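Local coordinates for substrate-binding protein (Synechococcus sp., PDB 6WPN) that probably binds a sugar or oligosaccharide in the periplasm as the substrate-binding component of a transport system, at residues L197-Q202 and A226-L231; E240-G245 and Q398-M403. All blocks are in the same frame, centred on the assembly; numbering follows the deposited sequence.

Interaction 1 of 2, residues L197-Q202 and A226-L231; sequences LESFVQ and AFWTDL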
# COMPACT_ATOMS: atom_id res chain seq x y z
N LEU A 197 -5.25 -4.39 -8.81
CA LEU A 197 -5.23 -3.21 -9.67
C LEU A 197 -3.80 -2.78 -9.96
O LEU A 197 -3.50 -2.31 -11.06
CB LEU A 197 -6.01 -2.07 -9.02
CG LEU A 197 -6.34 -0.90 -9.94
CD1 LEU A 197 -7.26 -1.36 -11.06
CD2 LEU A 197 -6.96 0.24 -9.16
N GLU A 198 -2.91 -2.90 -8.97
CA GLU A 198 -1.51 -2.57 -9.21
C GLU A 198 -0.87 -3.54 -10.20
O GLU A 198 -0.02 -3.13 -11.00
CB GLU A 198 -0.74 -2.56 -7.89
CG GLU A 198 -1.13 -1.42 -6.95
CD GLU A 198 -0.73 -1.67 -5.51
OE1 GLU A 198 -0.27 -2.79 -5.21
OE2 GLU A 198 -0.87 -0.75 -4.68
N SER A 199 -1.27 -4.82 -10.17
CA SER A 199 -0.74 -5.76 -11.15
C SER A 199 -1.15 -5.38 -12.56
O SER A 199 -0.37 -5.55 -13.51
CB SER A 199 -1.20 -7.18 -10.84
OG SER A 199 -2.54 -7.38 -11.27
N PHE A 200 -2.37 -4.86 -12.72
CA PHE A 200 -2.80 -4.34 -14.01
C PHE A 200 -1.82 -3.28 -14.51
O PHE A 200 -1.37 -3.32 -15.66
CB PHE A 200 -4.22 -3.76 -13.92
CG PHE A 200 -5.31 -4.81 -13.99
CD1 PHE A 200 -5.59 -5.62 -12.90
CD2 PHE A 200 -6.06 -4.96 -15.13
CE1 PHE A 200 -6.59 -6.57 -12.96
CE2 PHE A 200 -7.06 -5.92 -15.20
CZ PHE A 200 -7.32 -6.72 -14.11
N VAL A 201 -1.47 -2.33 -13.64
CA VAL A 201 -0.54 -1.28 -14.03
C VAL A 201 0.83 -1.88 -14.35
O VAL A 201 1.50 -1.46 -15.30
CB VAL A 201 -0.45 -0.20 -12.93
CG1 VAL A 201 0.51 0.90 -13.36
CG2 VAL A 201 -1.83 0.35 -12.62
N GLN A 202 1.27 -2.88 -13.57
CA GLN A 202 2.55 -3.52 -13.84
C GLN A 202 2.53 -4.32 -15.13
O GLN A 202 3.57 -4.50 -15.77
CB GLN A 202 2.97 -4.42 -12.68
CG GLN A 202 3.45 -3.67 -11.45
CD GLN A 202 3.73 -4.60 -10.28
OE1 GLN A 202 3.00 -5.56 -10.05
NE2 GLN A 202 4.80 -4.32 -9.55
N ALA A 226 -7.70 -11.72 -18.88
CA ALA A 226 -7.56 -13.14 -19.19
C ALA A 226 -6.54 -13.80 -18.28
O ALA A 226 -6.69 -14.97 -17.89
CB ALA A 226 -7.18 -13.33 -20.65
N PHE A 227 -5.47 -13.08 -17.93
CA PHE A 227 -4.45 -13.61 -17.04
C PHE A 227 -5.07 -14.10 -15.73
O PHE A 227 -4.89 -15.26 -15.34
CB PHE A 227 -3.39 -12.53 -16.78
CG PHE A 227 -2.29 -12.96 -15.83
CD1 PHE A 227 -2.39 -12.70 -14.47
CD2 PHE A 227 -1.15 -13.58 -16.31
CE1 PHE A 227 -1.38 -13.08 -13.60
CE2 PHE A 227 -0.13 -13.96 -15.45
CZ PHE A 227 -0.24 -13.71 -14.09
N TRP A 228 -5.82 -13.23 -15.07
CA TRP A 228 -6.38 -13.57 -13.76
C TRP A 228 -7.55 -14.53 -13.89
O TRP A 228 -7.73 -15.41 -13.04
CB TRP A 228 -6.79 -12.29 -13.03
CG TRP A 228 -5.59 -11.50 -12.64
CD1 TRP A 228 -5.17 -10.32 -13.18
CD2 TRP A 228 -4.64 -11.83 -11.63
NE1 TRP A 228 -4.02 -9.90 -12.56
CE2 TRP A 228 -3.68 -10.81 -11.61
CE3 TRP A 228 -4.52 -12.91 -10.74
CZ2 TRP A 228 -2.60 -10.82 -10.72
CZ3 TRP A 228 -3.45 -12.92 -9.87
CH2 TRP A 228 -2.51 -11.88 -9.86
N THR A 229 -8.36 -14.39 -14.94
CA THR A 229 -9.46 -15.31 -15.15
C THR A 229 -8.94 -16.74 -15.33
O THR A 229 -9.42 -17.67 -14.68
CB THR A 229 -10.28 -14.89 -16.37
OG1 THR A 229 -10.82 -13.58 -16.15
CG2 THR A 229 -11.42 -15.87 -16.62
N ASP A 230 -7.94 -16.91 -16.20
CA ASP A 230 -7.42 -18.24 -16.49
C ASP A 230 -6.73 -18.85 -15.28
O ASP A 230 -6.84 -20.06 -15.04
CB ASP A 230 -6.45 -18.17 -17.68
CG ASP A 230 -7.14 -17.78 -18.97
OD1 ASP A 230 -8.36 -17.99 -19.10
OD2 ASP A 230 -6.45 -17.25 -19.87
N LEU A 231 -6.02 -18.05 -14.49
CA LEU A 231 -5.40 -18.57 -13.28
C LEU A 231 -6.45 -19.15 -12.34
O LEU A 231 -6.30 -20.26 -11.82
CB LEU A 231 -4.60 -17.48 -12.58
CG LEU A 231 -3.21 -17.13 -13.13
CD1 LEU A 231 -2.54 -16.11 -12.23
CD2 LEU A 231 -2.35 -18.36 -13.25
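The indole of Trp228 is approached at its edge, close to its own plane, by Ser199, whose OG lies 3.2 Å from Trp228 NE1. One face of the indole is covered from within its own helix: Phe227 CD1 sits over the middle of the ring system, 3.6 Å above the plane of Trp228. Phe200 CE1 comes up to Trp228 CD1 obliquely, at 4.0 Å. The planes of these two rings are only 23° apart, but the rings are slid so far past each other that they barely overlap.

The bond from Trp228 NE1 to Ser199 OG is weak, bent to 130° at the hydrogen. Ser199 OG stands between its backbone N and carbonyl carbon (chi1 78°), where it meets both the indole edge and Leu196 O, one turn back. The hydroxyl gives its proton to that carbonyl, which fixes its rotation, and accepts the indole N-H as a secondary bond. A leucine here, with no ring N-H, would probably leave Ser199 OG without this donor and open a gap beside Phe200 between the two helices.

The contact joins helix 195-202 to helix 219-233 through an aromatic cluster within the solute-binding fold. Trp165 meets the indole at a steep angle, Met403 of helix 388-403 touches it too, and a salt bridge from Glu198 to Arg144 ties helix 195-202 to strand 137-149.

Interaction 2 of 2, residues E240-G245 and Q398-M403; sequences EVVSQG and QLQRAM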
# COMPACT_ATOMS: atom_id res chain seq x y z
N GLU A 240 -10.97 -18.80 -2.43
CA GLU A 240 -11.49 -17.71 -1.61
C GLU A 240 -10.85 -16.36 -1.95
O GLU A 240 -11.06 -15.40 -1.20
CB GLU A 240 -11.30 -18.01 -0.12
CG GLU A 240 -9.85 -18.16 0.33
CD GLU A 240 -9.39 -19.61 0.39
OE1 GLU A 240 -9.90 -20.44 -0.39
OE2 GLU A 240 -8.52 -19.92 1.24
N VAL A 241 -10.10 -16.27 -3.05
CA VAL A 241 -9.63 -14.95 -3.46
C VAL A 241 -10.79 -14.07 -3.91
O VAL A 241 -10.70 -12.84 -3.82
CB VAL A 241 -8.57 -15.04 -4.58
CG1 VAL A 241 -7.31 -15.74 -4.09
CG2 VAL A 241 -9.14 -15.74 -5.80
N VAL A 242 -11.90 -14.67 -4.35
CA VAL A 242 -13.07 -13.90 -4.75
C VAL A 242 -13.90 -13.44 -3.57
O VAL A 242 -14.84 -12.66 -3.75
CB VAL A 242 -13.98 -14.68 -5.72
CG1 VAL A 242 -13.23 -15.01 -7.01
CG2 VAL A 242 -14.53 -15.93 -5.06
N SER A 243 -13.59 -13.91 -2.36
CA SER A 243 -14.43 -13.59 -1.21
C SER A 243 -13.66 -13.15 0.03
O SER A 243 -14.30 -12.64 0.96
CB SER A 243 -15.32 -14.78 -0.86
OG SER A 243 -14.55 -15.87 -0.42
N GLN A 244 -12.34 -13.33 0.09
CA GLN A 244 -11.56 -12.98 1.26
C GLN A 244 -10.34 -12.17 0.84
O GLN A 244 -9.83 -12.32 -0.27
CB GLN A 244 -11.13 -14.24 2.05
CG GLN A 244 -12.28 -14.95 2.75
CD GLN A 244 -11.85 -16.20 3.50
OE1 GLN A 244 -11.07 -17.00 3.01
NE2 GLN A 244 -12.38 -16.36 4.71
N GLY A 245 -9.86 -11.33 1.75
CA GLY A 245 -8.77 -10.42 1.48
C GLY A 245 -7.43 -10.94 1.96
O GLY A 245 -7.24 -12.14 2.19
N GLN A 398 -16.41 -7.17 -12.03
CA GLN A 398 -16.53 -7.82 -13.33
C GLN A 398 -15.52 -8.96 -13.48
O GLN A 398 -15.86 -10.03 -14.00
CB GLN A 398 -16.35 -6.80 -14.45
CG GLN A 398 -17.46 -5.75 -14.53
CD GLN A 398 -18.85 -6.36 -14.49
OE1 GLN A 398 -19.13 -7.36 -15.16
NE2 GLN A 398 -19.74 -5.75 -13.71
N LEU A 399 -14.29 -8.75 -13.01
CA LEU A 399 -13.31 -9.83 -13.06
C LEU A 399 -13.79 -11.02 -12.24
O LEU A 399 -13.61 -12.18 -12.65
CB LEU A 399 -11.96 -9.34 -12.54
CG LEU A 399 -10.83 -10.37 -12.49
CD1 LEU A 399 -10.57 -10.94 -13.87
CD2 LEU A 399 -9.56 -9.74 -11.94
N GLN A 400 -14.47 -10.75 -11.13
CA GLN A 400 -15.00 -11.82 -10.29
C GLN A 400 -16.04 -12.65 -11.03
O GLN A 400 -16.06 -13.88 -10.91
CB GLN A 400 -15.58 -11.20 -9.02
CG GLN A 400 -15.87 -12.17 -7.91
CD GLN A 400 -16.17 -11.43 -6.62
OE1 GLN A 400 -15.53 -10.42 -6.31
NE2 GLN A 400 -17.14 -11.94 -5.86
N ARG A 401 -16.90 -12.00 -11.81
CA ARG A 401 -17.88 -12.73 -12.61
C ARG A 401 -17.20 -13.62 -13.64
O ARG A 401 -17.71 -14.70 -13.96
CB ARG A 401 -18.83 -11.76 -13.30
CG ARG A 401 -19.65 -10.90 -12.37
CD ARG A 401 -20.46 -9.91 -13.17
NE ARG A 401 -21.52 -10.57 -13.92
CZ ARG A 401 -22.18 -10.00 -14.92
NH1 ARG A 401 -21.88 -8.77 -15.30
NH2 ARG A 401 -23.15 -10.67 -15.54
N ALA A 402 -16.07 -13.18 -14.19
CA ALA A 402 -15.38 -13.98 -15.19
C ALA A 402 -14.62 -15.14 -14.57
O ALA A 402 -14.54 -16.22 -15.17
CB ALA A 402 -14.43 -13.10 -16.00
N MSE A 403 -14.07 -14.95 -13.37
CA MSE A 403 -13.34 -16.01 -12.69
C MSE A 403 -14.27 -17.14 -12.29
O MSE A 403 -13.91 -18.31 -12.38
CB MSE A 403 -12.63 -15.46 -11.46
CG MSE A 403 -11.40 -14.63 -11.77
SE MSE A 403 -10.78 -13.69 -10.19
CE MSE A 403 -8.86 -14.02 -10.35
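Gln400 reaches Val242 because its CG is anti to the backbone N (chi1 -166°) and the chain runs on extended (chi2 168°), which carries the side chain off helix 388-403 toward the loop. On the other side Val242 sets CG1 anti to its own carbonyl carbon, beside the backbone N (chi1 -62°), and this methyl faces the helix. The two backbones come close here, with 6.2 Å between the CA atoms of Val242 and Gln400.

The aliphatic part of the glutamine lies against the valine side chain, while its amide end comes close to the valine carbonyl. Gln400 CG lies 3.8 Å from Val242 CB and 4.0 Å from Val242 CG1, the side chains passing at a slant. Met403, modelled as selenomethionine, presents its selenium to the same methyl, Val242 CG1 to Met403 SE at 4.2 Å. A loop is thus held against a late helix by one valine meeting side chains spaced i and i+3.

Behind the valine the loop is turned by its own backbone, since Glu240 O accepts from both Ser243 N and Gln244 N, and the chain then enters helix 246-254 with Gly245 at the N-cap. Val241 pairs with Val188 through the backbone, and Tyr232 touches both Val241 and Met403.

Chemically, van der Waals contact of the valine with Gln400 CG and Met403 SE is the secure part, and beside it the polar end of Gln400 lies near Val242 O.

Interactions 1 and 2 have their centres about 12 Å apart, on the same side of the chain's centre, and follow one another in sequence: 197-202 and 226-231 first, then 240-245, and much later 398-403. Helix 388-403 brings them together, packing against helix 219-233 so that Leu399 CD2 lies 3.9 Å from Trp228 CB. Helix 219-233 thus touches helix 195-202 through Trp228 and helix 388-403 through Trp228 and Thr229, and the loop after it returns to that late helix through Val242. Distant parts of the sequence are thereby gathered into one helical cluster, linked to the sheet through Glu198 and Arg144, so that helix 388-403 is built into the same part of the fold as the earlier helices.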